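Local coordinates for chromosome-partitioning protein ParB (PDB 7BM8) that partitions the chromosome, binding DNA at the origin of replication and spreading along it by a CTP-dependent gating mechanism, at residues A[139-144]-A[168-173]; A[40-45]-A[84-89]; A[60-65]-A[98-103]; A[68-73]-A[104-109]. All coordinates share one frame; numbering follows the deposited sequence.

Following the chain from the N terminus, residues 40-45, 60-65 and 68-73 each wait for a partner, met in the same order at 84-89, 98-103 and 104-109. Interactions 2, 3 and 4 therefore all cross one another, with none nested, and together they tie parts of the N-terminal domain: a strand pair of the mixed sheet, a helix-helix contact, and the join between the CTP-binding loop and strand 105-110. Interactions 3 and 4 touch each other and the same nucleotide, while interactions 2 and 4 meet through Leu42. Interaction 1 follows in series, closing a short, mostly helical loop within the helix-turn-helix region, its centre about 39 Å from that of interaction 2.

Interaction 1: A[139-144]-A[168-173]; sequences LSYKVL and NTMRLL
Met170 lies against Tyr141, its CG resting 3.8 Å from Tyr141 CB, and then carries its methyl past that CB to the backbone of the other helix. The turn at its last torsion (chi3 73°) brings CE over the peptide that joins Tyr141 to Lys142, so that it also meets Lys142 CB at 4.1 Å. Thr169 approaches the Tyr141 ring from its edge: CB lies in the ring plane, and the methyl CG2 is 3.5 Å from Tyr141 CE2. The hydroxyl of Thr169 is hydrogen-bonded within its own helix, to the carbonyl of His165. The contact packs helix 134-148 on helix 163-171, which with helix 152-159 forms the helix-turn-helix of the DNA-binding region; Ile155 and Ile159 of that middle helix cover Tyr141 as well. Farther along the chain, Leu173 spreads its two methyls over different residues. CD2 meets Leu139 CD2 at 3.7 Å, while CD1 touches Lys142 CB at 4.1 Å. No hydrogen bond spans the two segments, and the contact is almost wholly apolar. Tyr141 additionally packs on Ile123 of the second subunit, and Val143 on Leu119 of that subunit.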
# COMPACT_ATOMS: atom_id res chain seq x y z
N LEU A 139 1.68 9.36 -15.93
CA LEU A 139 2.71 10.43 -16.10
C LEU A 139 4.10 9.86 -15.78
O LEU A 139 5.04 10.18 -16.53
CB LEU A 139 2.38 11.62 -15.18
CG LEU A 139 1.19 12.48 -15.60
CD1 LEU A 139 0.93 13.58 -14.59
CD2 LEU A 139 1.41 13.08 -16.99
N SER A 140 4.21 9.05 -14.72
CA SER A 140 5.48 8.40 -14.29
C SER A 140 6.03 7.56 -15.45
O SER A 140 7.27 7.58 -15.65
CB SER A 140 5.29 7.57 -13.05
OG SER A 140 4.89 8.37 -11.96
N TYR A 141 5.16 6.85 -16.17
CA TYR A 141 5.50 5.99 -17.34
C TYR A 141 5.91 6.87 -18.52
O TYR A 141 6.87 6.49 -19.23
CB TYR A 141 4.34 5.07 -17.72
CG TYR A 141 3.92 4.05 -16.69
CD1 TYR A 141 4.83 3.49 -15.80
CD2 TYR A 141 2.61 3.62 -16.62
CE1 TYR A 141 4.44 2.55 -14.86
CE2 TYR A 141 2.20 2.67 -15.69
CZ TYR A 141 3.12 2.14 -14.81
OH TYR A 141 2.73 1.22 -13.89
N LYS A 142 5.21 7.98 -18.75
CA LYS A 142 5.55 8.98 -19.79
C LYS A 142 7.01 9.40 -19.60
O LYS A 142 7.80 9.24 -20.55
CB LYS A 142 4.61 10.19 -19.71
CG LYS A 142 4.66 11.14 -20.91
CD LYS A 142 4.23 12.57 -20.56
CE LYS A 142 3.68 13.34 -21.74
NZ LYS A 142 2.26 13.02 -22.00
N VAL A 143 7.35 9.86 -18.40
CA VAL A 143 8.72 10.34 -18.04
C VAL A 143 9.74 9.21 -18.29
O VAL A 143 10.85 9.52 -18.77
CB VAL A 143 8.78 10.85 -16.59
CG1 VAL A 143 10.20 11.12 -16.13
CG2 VAL A 143 7.92 12.09 -16.41
N LEU A 144 9.40 7.96 -17.99
CA LEU A 144 10.29 6.80 -18.28
C LEU A 144 10.56 6.74 -19.79
O LEU A 144 11.73 6.55 -20.17
CB LEU A 144 9.65 5.49 -17.78
CG LEU A 144 9.86 5.18 -16.30
CD1 LEU A 144 9.12 3.91 -15.91
CD2 LEU A 144 11.35 5.05 -15.97
N ASN A 168 -2.25 0.48 -21.42
CA ASN A 168 -3.61 0.92 -21.01
C ASN A 168 -3.51 2.13 -20.08
O ASN A 168 -4.28 3.08 -20.27
CB ASN A 168 -4.39 -0.23 -20.36
CG ASN A 168 -4.73 -1.33 -21.34
OD1 ASN A 168 -5.32 -1.08 -22.40
ND2 ASN A 168 -4.36 -2.56 -21.01
N THR A 169 -2.58 2.09 -19.12
CA THR A 169 -2.37 3.15 -18.10
C THR A 169 -2.00 4.47 -18.80
O THR A 169 -2.51 5.52 -18.38
CB THR A 169 -1.32 2.74 -17.06
OG1 THR A 169 -1.72 1.51 -16.47
CG2 THR A 169 -1.13 3.78 -15.98
N MET A 170 -1.14 4.41 -19.82
CA MET A 170 -0.60 5.60 -20.53
C MET A 170 -1.67 6.19 -21.45
O MET A 170 -1.75 7.44 -21.53
CB MET A 170 0.65 5.23 -21.35
CG MET A 170 1.81 4.79 -20.49
SD MET A 170 3.40 4.80 -21.37
CE MET A 170 3.69 6.56 -21.47
N ARG A 171 -2.48 5.34 -22.10
CA ARG A 171 -3.57 5.74 -23.03
C ARG A 171 -4.50 6.75 -22.36
O ARG A 171 -5.10 7.57 -23.08
CB ARG A 171 -4.35 4.52 -23.52
CG ARG A 171 -3.67 3.76 -24.66
CD ARG A 171 -4.28 2.39 -24.88
NE ARG A 171 -5.65 2.47 -25.38
CZ ARG A 171 -6.01 2.64 -26.65
NH1 ARG A 171 -5.09 2.75 -27.60
NH2 ARG A 171 -7.29 2.69 -26.97
N LEU A 172 -4.61 6.70 -21.02
CA LEU A 172 -5.48 7.60 -20.21
C LEU A 172 -5.03 9.06 -20.34
O LEU A 172 -5.89 9.94 -20.14
CB LEU A 172 -5.43 7.15 -18.74
CG LEU A 172 -5.99 5.76 -18.45
CD1 LEU A 172 -5.72 5.36 -17.01
CD2 LEU A 172 -7.48 5.71 -18.75
N LEU A 173 -3.76 9.31 -20.65
CA LEU A 173 -3.19 10.68 -20.79
C LEU A 173 -3.79 11.37 -22.02
O LEU A 173 -3.88 12.62 -22.01
CB LEU A 173 -1.66 10.59 -20.89
CG LEU A 173 -0.94 10.01 -19.67
CD1 LEU A 173 0.55 9.88 -19.93
CD2 LEU A 173 -1.19 10.87 -18.44

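Interaction 2: A[40-45]-A[84-89]; sequences EILQRN and GEYQIV
Parallel strands 42-44 and 86-88 form one margin of the mixed sheet in the N-terminal domain, strand 42-44 being outermost within this chain. Their short axes are splayed by 42°. Gln43 carries the centre: its N donates to Tyr86 O (2.9 Å), and its O accepts from Ile88 N (2.8 Å). One step earlier, Tyr86 N donates to Ile41 O at 3.0 Å. On the face bearing Leu42, Tyr86 and Ile88, Leu42 splits its methyls, CD1 going to Tyr86 CB and CD2 to Ile88 CG1 (3.9 Å); Trp95 of helix 92-100 packs on both Leu42 and Ile88. Ile41 runs alongside Tyr86 and sets CD1 at the ring edge, 3.7 Å from Tyr86 CE2. Gln43 and Gln87 point to the other face; there Glu85 brings OE1 within 3.4 Å of Gln43 CB. Gln87, extended with CG anti to the backbone N (chi1 -164°), stacks its amide on that of Asn45, the planes 19° apart, and its OE1 is held by Arg77 NE. Asn45 OD1 and Gln87 NE2, though 3.2 Å apart, meet at too poor an angle to bond. The backbone thus bonds these strands, while side chains add apolar packing and an amide stack.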
# COMPACT_ATOMS: atom_id res chain seq x y z
N GLU A 40 14.54 -19.27 4.56
CA GLU A 40 14.06 -20.61 5.01
C GLU A 40 13.73 -20.63 6.52
O GLU A 40 13.07 -21.60 6.94
CB GLU A 40 15.10 -21.68 4.70
CG GLU A 40 15.29 -21.93 3.22
CD GLU A 40 16.48 -21.23 2.57
OE1 GLU A 40 16.99 -20.25 3.16
OE2 GLU A 40 16.89 -21.67 1.49
N ILE A 41 14.18 -19.64 7.29
CA ILE A 41 13.99 -19.59 8.78
C ILE A 41 12.85 -18.62 9.12
O ILE A 41 12.78 -18.18 10.28
CB ILE A 41 15.30 -19.24 9.50
CG1 ILE A 41 15.64 -17.74 9.42
CG2 ILE A 41 16.44 -20.10 8.98
CD1 ILE A 41 16.69 -17.30 10.40
N LEU A 42 11.99 -18.31 8.14
CA LEU A 42 10.81 -17.43 8.31
C LEU A 42 9.54 -18.26 8.13
O LEU A 42 9.52 -19.11 7.23
CB LEU A 42 10.86 -16.29 7.29
CG LEU A 42 11.30 -14.94 7.83
CD1 LEU A 42 12.77 -14.96 8.24
CD2 LEU A 42 11.04 -13.84 6.81
N GLN A 43 8.52 -18.01 8.96
CA GLN A 43 7.19 -18.66 8.89
C GLN A 43 6.09 -17.61 9.07
O GLN A 43 6.36 -16.57 9.71
CB GLN A 43 7.11 -19.78 9.93
CG GLN A 43 5.87 -20.65 9.80
CD GLN A 43 5.78 -21.32 8.46
OE1 GLN A 43 4.86 -21.07 7.67
NE2 GLN A 43 6.75 -22.17 8.17
N ARG A 44 4.91 -17.88 8.51
CA ARG A 44 3.72 -16.99 8.54
C ARG A 44 3.02 -17.11 9.90
O ARG A 44 3.12 -18.17 10.53
CB ARG A 44 2.73 -17.34 7.42
CG ARG A 44 2.51 -18.83 7.21
CD ARG A 44 1.44 -19.18 6.20
NE ARG A 44 0.25 -19.76 6.81
CZ ARG A 44 -0.86 -19.11 7.12
NH1 ARG A 44 -0.98 -17.81 6.89
NH2 ARG A 44 -1.87 -19.77 7.67
N ASN A 45 2.33 -16.04 10.32
CA ASN A 45 1.34 -16.09 11.43
C ASN A 45 -0.00 -16.48 10.82
O ASN A 45 -0.52 -15.77 9.96
CB ASN A 45 1.24 -14.76 12.17
CG ASN A 45 0.41 -14.84 13.43
OD1 ASN A 45 0.04 -15.93 13.87
ND2 ASN A 45 0.12 -13.70 14.03
N GLY A 84 14.77 -20.41 16.99
CA GLY A 84 15.61 -19.84 15.91
C GLY A 84 14.83 -19.60 14.62
O GLY A 84 15.49 -19.47 13.57
N GLU A 85 13.50 -19.53 14.70
CA GLU A 85 12.60 -19.19 13.57
C GLU A 85 12.00 -17.81 13.84
O GLU A 85 12.00 -17.39 15.01
CB GLU A 85 11.50 -20.25 13.42
CG GLU A 85 11.14 -20.54 11.97
CD GLU A 85 9.78 -21.18 11.74
OE1 GLU A 85 8.87 -20.95 12.56
OE2 GLU A 85 9.64 -21.90 10.73
N TYR A 86 11.53 -17.12 12.80
CA TYR A 86 10.89 -15.78 12.90
C TYR A 86 9.48 -15.84 12.30
O TYR A 86 9.32 -16.38 11.19
CB TYR A 86 11.76 -14.73 12.21
CG TYR A 86 13.11 -14.53 12.85
CD1 TYR A 86 13.24 -13.82 14.03
CD2 TYR A 86 14.25 -15.06 12.29
CE1 TYR A 86 14.47 -13.64 14.64
CE2 TYR A 86 15.50 -14.89 12.88
CZ TYR A 86 15.60 -14.18 14.06
OH TYR A 86 16.83 -14.00 14.64
N GLN A 87 8.50 -15.32 13.03
CA GLN A 87 7.08 -15.27 12.60
C GLN A 87 6.83 -13.91 11.94
O GLN A 87 7.00 -12.88 12.61
CB GLN A 87 6.13 -15.50 13.77
CG GLN A 87 4.71 -15.83 13.34
CD GLN A 87 3.73 -15.72 14.47
OE1 GLN A 87 3.63 -14.68 15.13
NE2 GLN A 87 2.98 -16.78 14.70
N ILE A 88 6.43 -13.92 10.66
CA ILE A 88 6.20 -12.69 9.85
C ILE A 88 5.04 -11.91 10.47
O ILE A 88 3.92 -12.45 10.53
CB ILE A 88 5.97 -13.03 8.37
CG1 ILE A 88 7.24 -13.60 7.73
CG2 ILE A 88 5.44 -11.83 7.60
CD1 ILE A 88 7.01 -14.27 6.40
N VAL A 89 5.31 -10.67 10.90
CA VAL A 89 4.31 -9.72 11.47
C VAL A 89 3.70 -8.93 10.31
O VAL A 89 2.46 -8.80 10.28
CB VAL A 89 4.96 -8.80 12.52
CG1 VAL A 89 3.95 -7.82 13.11
CG2 VAL A 89 5.65 -9.60 13.61

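Interaction 3: A[60-65]-A[98-103]. With CTP (cytidine-5'-triphosphate), chain C.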
# COMPACT_ATOMS: atom_id res chain seq x y z
N ASP A 60 3.10 -10.80 -10.09
CA ASP A 60 3.60 -9.43 -10.36
C ASP A 60 4.68 -9.07 -9.33
O ASP A 60 5.70 -8.48 -9.73
CB ASP A 60 2.48 -8.39 -10.32
CG ASP A 60 1.51 -8.48 -11.49
OD1 ASP A 60 1.88 -9.10 -12.51
OD2 ASP A 60 0.41 -7.91 -11.36
N LEU A 61 4.45 -9.40 -8.06
CA LEU A 61 5.36 -9.06 -6.94
C LEU A 61 6.66 -9.86 -7.09
O LEU A 61 7.75 -9.25 -6.99
CB LEU A 61 4.67 -9.35 -5.61
CG LEU A 61 5.46 -9.01 -4.35
CD1 LEU A 61 6.07 -7.62 -4.44
CD2 LEU A 61 4.59 -9.13 -3.10
N SER A 62 6.56 -11.17 -7.33
CA SER A 62 7.71 -12.09 -7.54
C SER A 62 8.54 -11.60 -8.74
O SER A 62 9.78 -11.62 -8.63
CB SER A 62 7.26 -13.52 -7.72
OG SER A 62 6.06 -13.59 -8.48
N ASN A 63 7.89 -11.17 -9.82
CA ASN A 63 8.55 -10.56 -11.01
C ASN A 63 9.31 -9.31 -10.56
O ASN A 63 10.53 -9.24 -10.82
CB ASN A 63 7.55 -10.21 -12.11
CG ASN A 63 6.93 -11.42 -12.77
OD1 ASN A 63 7.53 -12.50 -12.81
ND2 ASN A 63 5.72 -11.26 -13.29
N SER A 64 8.60 -8.38 -9.91
CA SER A 64 9.13 -7.09 -9.39
C SER A 64 10.32 -7.34 -8.45
O SER A 64 11.30 -6.56 -8.51
CB SER A 64 8.04 -6.30 -8.70
OG SER A 64 8.57 -5.17 -8.04
N ILE A 65 10.24 -8.38 -7.62
CA ILE A 65 11.32 -8.78 -6.67
C ILE A 65 12.47 -9.41 -7.45
O ILE A 65 13.63 -9.17 -7.07
CB ILE A 65 10.77 -9.71 -5.57
CG1 ILE A 65 9.86 -8.95 -4.60
CG2 ILE A 65 11.90 -10.42 -4.84
CD1 ILE A 65 9.14 -9.82 -3.60
N ALA A 98 9.22 -13.56 -2.94
CA ALA A 98 10.68 -13.78 -2.89
C ALA A 98 10.99 -15.28 -3.01
O ALA A 98 11.98 -15.62 -3.69
CB ALA A 98 11.26 -13.19 -1.62
N GLN A 99 10.18 -16.13 -2.37
CA GLN A 99 10.30 -17.61 -2.42
C GLN A 99 10.20 -18.07 -3.88
O GLN A 99 11.17 -18.67 -4.38
CB GLN A 99 9.25 -18.30 -1.55
CG GLN A 99 9.75 -18.63 -0.14
CD GLN A 99 8.73 -19.34 0.71
OE1 GLN A 99 7.54 -19.40 0.39
NE2 GLN A 99 9.19 -19.88 1.83
N ARG A 100 9.08 -17.76 -4.54
CA ARG A 100 8.83 -18.07 -5.97
C ARG A 100 9.97 -17.50 -6.82
O ARG A 100 10.46 -18.23 -7.70
CB ARG A 100 7.47 -17.50 -6.42
CG ARG A 100 6.29 -18.26 -5.85
CD ARG A 100 4.95 -17.62 -6.16
NE ARG A 100 4.61 -17.67 -7.58
CZ ARG A 100 3.38 -17.51 -8.07
NH1 ARG A 100 2.35 -17.30 -7.27
NH2 ARG A 100 3.18 -17.57 -9.38
N ALA A 101 10.39 -16.26 -6.53
CA ALA A 101 11.48 -15.53 -7.23
C ALA A 101 12.84 -16.21 -6.99
O ALA A 101 13.81 -15.80 -7.64
CB ALA A 101 11.50 -14.09 -6.78
N GLY A 102 12.91 -17.19 -6.09
CA GLY A 102 14.13 -17.99 -5.85
C GLY A 102 15.22 -17.19 -5.15
O GLY A 102 16.40 -17.43 -5.43
N LEU A 103 14.84 -16.27 -4.26
CA LEU A 103 15.80 -15.52 -3.40
C LEU A 103 16.20 -16.41 -2.22
O LEU A 103 15.30 -17.05 -1.64
CB LEU A 103 15.16 -14.21 -2.91
CG LEU A 103 15.36 -13.00 -3.82
CD1 LEU A 103 14.71 -13.23 -5.18
CD2 LEU A 103 14.81 -11.74 -3.18
N1 CTP C . 7.62 -4.09 -2.34
C2 CTP C . 8.98 -4.33 -2.10
N3 CTP C . 9.79 -4.67 -3.13
C4 CTP C . 9.29 -4.77 -4.37
C5 CTP C . 7.91 -4.53 -4.64
C6 CTP C . 7.12 -4.21 -3.61
O2 CTP C . 9.40 -4.23 -0.94
N4 CTP C . 10.13 -5.10 -5.34
C1' CTP C . 6.76 -3.74 -1.18
C2' CTP C . 5.68 -2.70 -1.47
O2' CTP C . 6.27 -1.42 -1.49
C3' CTP C . 4.77 -2.94 -0.26
C4' CTP C . 4.85 -4.46 -0.06
O4' CTP C . 6.04 -4.89 -0.78
O3' CTP C . 5.25 -2.25 0.89
C5' CTP C . 3.66 -5.26 -0.53
O5' CTP C . 2.50 -4.88 0.26
PA CTP C . 1.29 -5.89 0.56
O1A CTP C . 0.56 -5.42 1.78
O2A CTP C . 0.51 -6.12 -0.69
O3A CTP C . 2.06 -7.23 0.94
PB CTP C . 3.07 -7.49 2.16
O1B CTP C . 4.33 -8.05 1.61
O2B CTP C . 3.09 -6.24 2.99
O3B CTP C . 2.31 -8.64 2.96
PG CTP C . 1.17 -8.51 4.10
O1G CTP C . 1.84 -8.79 5.43
O2G CTP C . 0.66 -7.09 3.99
O3G CTP C . 0.13 -9.54 3.74
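Ile65 meets Leu103 through its CG2 branch, which lies 3.6 Å from Leu103 CD2 as the two side chains cross at a slant. The same methyl touches Ala101 CB (4.2 Å) and Ala98 CB, while its other branch extends CD1 to within 3.8 Å of Ala98 N. One turn back, the carbonyl O of Ser62 touches Ala101 CB, and Ser62 CB sits against Arg100 CB. No hydrogen bond crosses between the segments. An adjoining flank of helix 55-68 meets the cytosine of CTP: Ser64 OG accepts a nearly straight hydrogen bond from CTP N4 (3.1 Å, 163°). With chi1 at 172°, the Ser64 hydroxyl swings away from its own backbone N to reach that amino group. Leu61 sets CD1 above the C5-C6 margin of the base, 3.6 Å from CTP C5. Ile65 links the two flanks, since its CG1 is also 3.9 Å from CTP N4.

Farther out, Ser62 OG is bonded back to the carbonyls of Glu59 and Leu58, and the Arg100 guanidinium forms salt bridges to Glu55 and Glu59 of helix 55-68. A Schellman motif at Gly102, where phi is positive, ends helix 92-100 and turns Leu103 back toward Ile65. Helix 55-68 thus meets the end of helix 92-100 on one flank and the nucleotide on a neighbouring one, and the chain after Leu103 runs directly into strand 105-110.

Interaction 4: A[68-73]-A[104-109]; sequences KGVLQP and KTVPIM. With CTP (cytidine-5'-triphosphate), chain C.
Val70 and Pro73, which hold the ring of Pro107 between them, belong to the loop that binds the flat cytosine of CTP. Leu71 lies on the other side of the base from Leu61, over its N3-C4-N4 margin, CD1 3.6 Å from CTP C4. Along the Watson-Crick edge the loop backbone takes over: Gly69 O accepts from CTP N4 (2.9 Å), Leu71 N donates to CTP N3 (3.0 Å), and Gln72 N donates to CTP O2 (2.6 Å). A weaker, bent bond also runs from Leu71 N to CTP O2. Arg94 NH1 holds the carbonyl of Gln72.

Pro107 sets CD and CG against Val70, with CD 3.9 Å from Val70 CB, and its CB meets Pro73 CB at 4.2 Å. Pro73 CA also makes a CA-H...O contact with Pro107 O. The Pro73 ring then touches Met109, whose bend at the last torsion (chi3 -58°) folds the methyl CE to 3.9 Å from Pro73 CB. Val70 CG2 extends this apolar seam to Val106 CG1. Across the dimer, Pro73 packs on Met109 of the second subunit, and Met109 on Pro73 of that subunit. One donor and two acceptors of the base are thus each matched by main-chain groups, with Ser64 OG as a second acceptor for N4; this is consistent with selection of cytosine, since uracil presents the reverse pattern at N3 and position 4.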
# COMPACT_ATOMS: atom_id res chain seq x y z
N LYS A 68 14.39 -5.94 -8.98
CA LYS A 68 14.98 -4.93 -8.05
C LYS A 68 15.06 -5.48 -6.62
O LYS A 68 15.50 -4.72 -5.73
CB LYS A 68 14.14 -3.64 -8.09
CG LYS A 68 13.94 -3.03 -9.48
CD LYS A 68 15.04 -2.06 -9.88
CE LYS A 68 14.82 -1.45 -11.25
NZ LYS A 68 15.28 -2.35 -12.34
N GLY A 69 14.65 -6.73 -6.39
CA GLY A 69 14.73 -7.39 -5.07
C GLY A 69 13.62 -6.91 -4.14
O GLY A 69 12.73 -6.18 -4.61
N VAL A 70 13.69 -7.31 -2.87
CA VAL A 70 12.73 -6.90 -1.80
C VAL A 70 13.15 -5.51 -1.30
O VAL A 70 14.23 -5.41 -0.69
CB VAL A 70 12.68 -7.93 -0.66
CG1 VAL A 70 11.63 -7.56 0.38
CG2 VAL A 70 12.43 -9.34 -1.18
N LEU A 71 12.34 -4.49 -1.58
CA LEU A 71 12.69 -3.06 -1.37
C LEU A 71 12.35 -2.64 0.07
O LEU A 71 13.15 -1.87 0.64
CB LEU A 71 11.94 -2.20 -2.39
CG LEU A 71 12.36 -2.41 -3.85
CD1 LEU A 71 11.34 -1.80 -4.81
CD2 LEU A 71 13.74 -1.82 -4.10
N GLN A 72 11.22 -3.10 0.61
CA GLN A 72 10.78 -2.82 2.01
C GLN A 72 11.10 -4.04 2.88
O GLN A 72 10.55 -5.11 2.66
CB GLN A 72 9.28 -2.50 2.06
CG GLN A 72 8.91 -1.17 1.42
CD GLN A 72 9.39 0.05 2.18
OE1 GLN A 72 9.34 1.17 1.67
NE2 GLN A 72 9.87 -0.15 3.40
N PRO A 73 12.01 -3.92 3.88
CA PRO A 73 12.30 -5.02 4.79
C PRO A 73 11.04 -5.61 5.43
O PRO A 73 10.10 -4.86 5.67
CB PRO A 73 13.21 -4.40 5.86
CG PRO A 73 13.87 -3.24 5.15
CD PRO A 73 12.82 -2.73 4.18
N LYS A 104 17.50 -16.44 -1.90
CA LYS A 104 18.09 -17.29 -0.83
C LYS A 104 17.96 -16.58 0.53
O LYS A 104 17.73 -17.29 1.53
CB LYS A 104 19.55 -17.61 -1.14
N THR A 105 18.10 -15.25 0.56
CA THR A 105 17.98 -14.41 1.79
C THR A 105 16.93 -13.32 1.58
O THR A 105 16.64 -12.99 0.41
CB THR A 105 19.31 -13.78 2.20
OG1 THR A 105 19.57 -12.67 1.34
CG2 THR A 105 20.47 -14.76 2.14
N VAL A 106 16.39 -12.76 2.67
CA VAL A 106 15.45 -11.60 2.65
C VAL A 106 15.85 -10.61 3.74
O VAL A 106 16.41 -11.00 4.77
CB VAL A 106 13.98 -12.04 2.81
CG1 VAL A 106 13.44 -12.65 1.53
CG2 VAL A 106 13.81 -12.99 3.99
N PRO A 107 15.58 -9.30 3.54
CA PRO A 107 15.80 -8.29 4.57
C PRO A 107 14.68 -8.32 5.62
O PRO A 107 13.53 -8.26 5.23
CB PRO A 107 15.76 -6.98 3.78
CG PRO A 107 14.81 -7.27 2.64
CD PRO A 107 15.03 -8.73 2.30
N ILE A 108 15.04 -8.43 6.90
CA ILE A 108 14.08 -8.54 8.04
C ILE A 108 14.41 -7.48 9.09
O ILE A 108 15.55 -6.98 9.09
CB ILE A 108 14.09 -9.95 8.66
CG1 ILE A 108 15.48 -10.37 9.13
CG2 ILE A 108 13.50 -10.96 7.68
CD1 ILE A 108 15.49 -11.63 9.99
N MET A 109 13.43 -7.16 9.94
CA MET A 109 13.61 -6.37 11.19
C MET A 109 12.93 -7.13 12.33
O MET A 109 11.70 -7.33 12.25
CB MET A 109 12.97 -4.98 11.08
CG MET A 109 13.62 -4.11 10.04
SD MET A 109 12.61 -2.69 9.60
CE MET A 109 11.11 -3.49 9.02
N1 CTP C . 7.62 -4.09 -2.34
C2 CTP C . 8.98 -4.33 -2.10
N3 CTP C . 9.79 -4.67 -3.13
C4 CTP C . 9.29 -4.77 -4.37
C5 CTP C . 7.91 -4.53 -4.64
C6 CTP C . 7.12 -4.21 -3.61
O2 CTP C . 9.40 -4.23 -0.94
N4 CTP C . 10.13 -5.10 -5.34
C1' CTP C . 6.76 -3.74 -1.18
C2' CTP C . 5.68 -2.70 -1.47
O2' CTP C . 6.27 -1.42 -1.49
C3' CTP C . 4.77 -2.94 -0.26
C4' CTP C . 4.85 -4.46 -0.06
O4' CTP C . 6.04 -4.89 -0.78
O3' CTP C . 5.25 -2.25 0.89
C5' CTP C . 3.66 -5.26 -0.53
O5' CTP C . 2.50 -4.88 0.26
PA CTP C . 1.29 -5.89 0.56
O1A CTP C . 0.56 -5.42 1.78
O2A CTP C . 0.51 -6.12 -0.69
O3A CTP C . 2.06 -7.23 0.94
PB CTP C . 3.07 -7.49 2.16
O1B CTP C . 4.33 -8.05 1.61
O2B CTP C . 3.09 -6.24 2.99
O3B CTP C . 2.31 -8.64 2.96
PG CTP C . 1.17 -8.51 4.10
O1G CTP C . 1.84 -8.79 5.43
O2G CTP C . 0.66 -7.09 3.99
O3G CTP C . 0.13 -9.54 3.74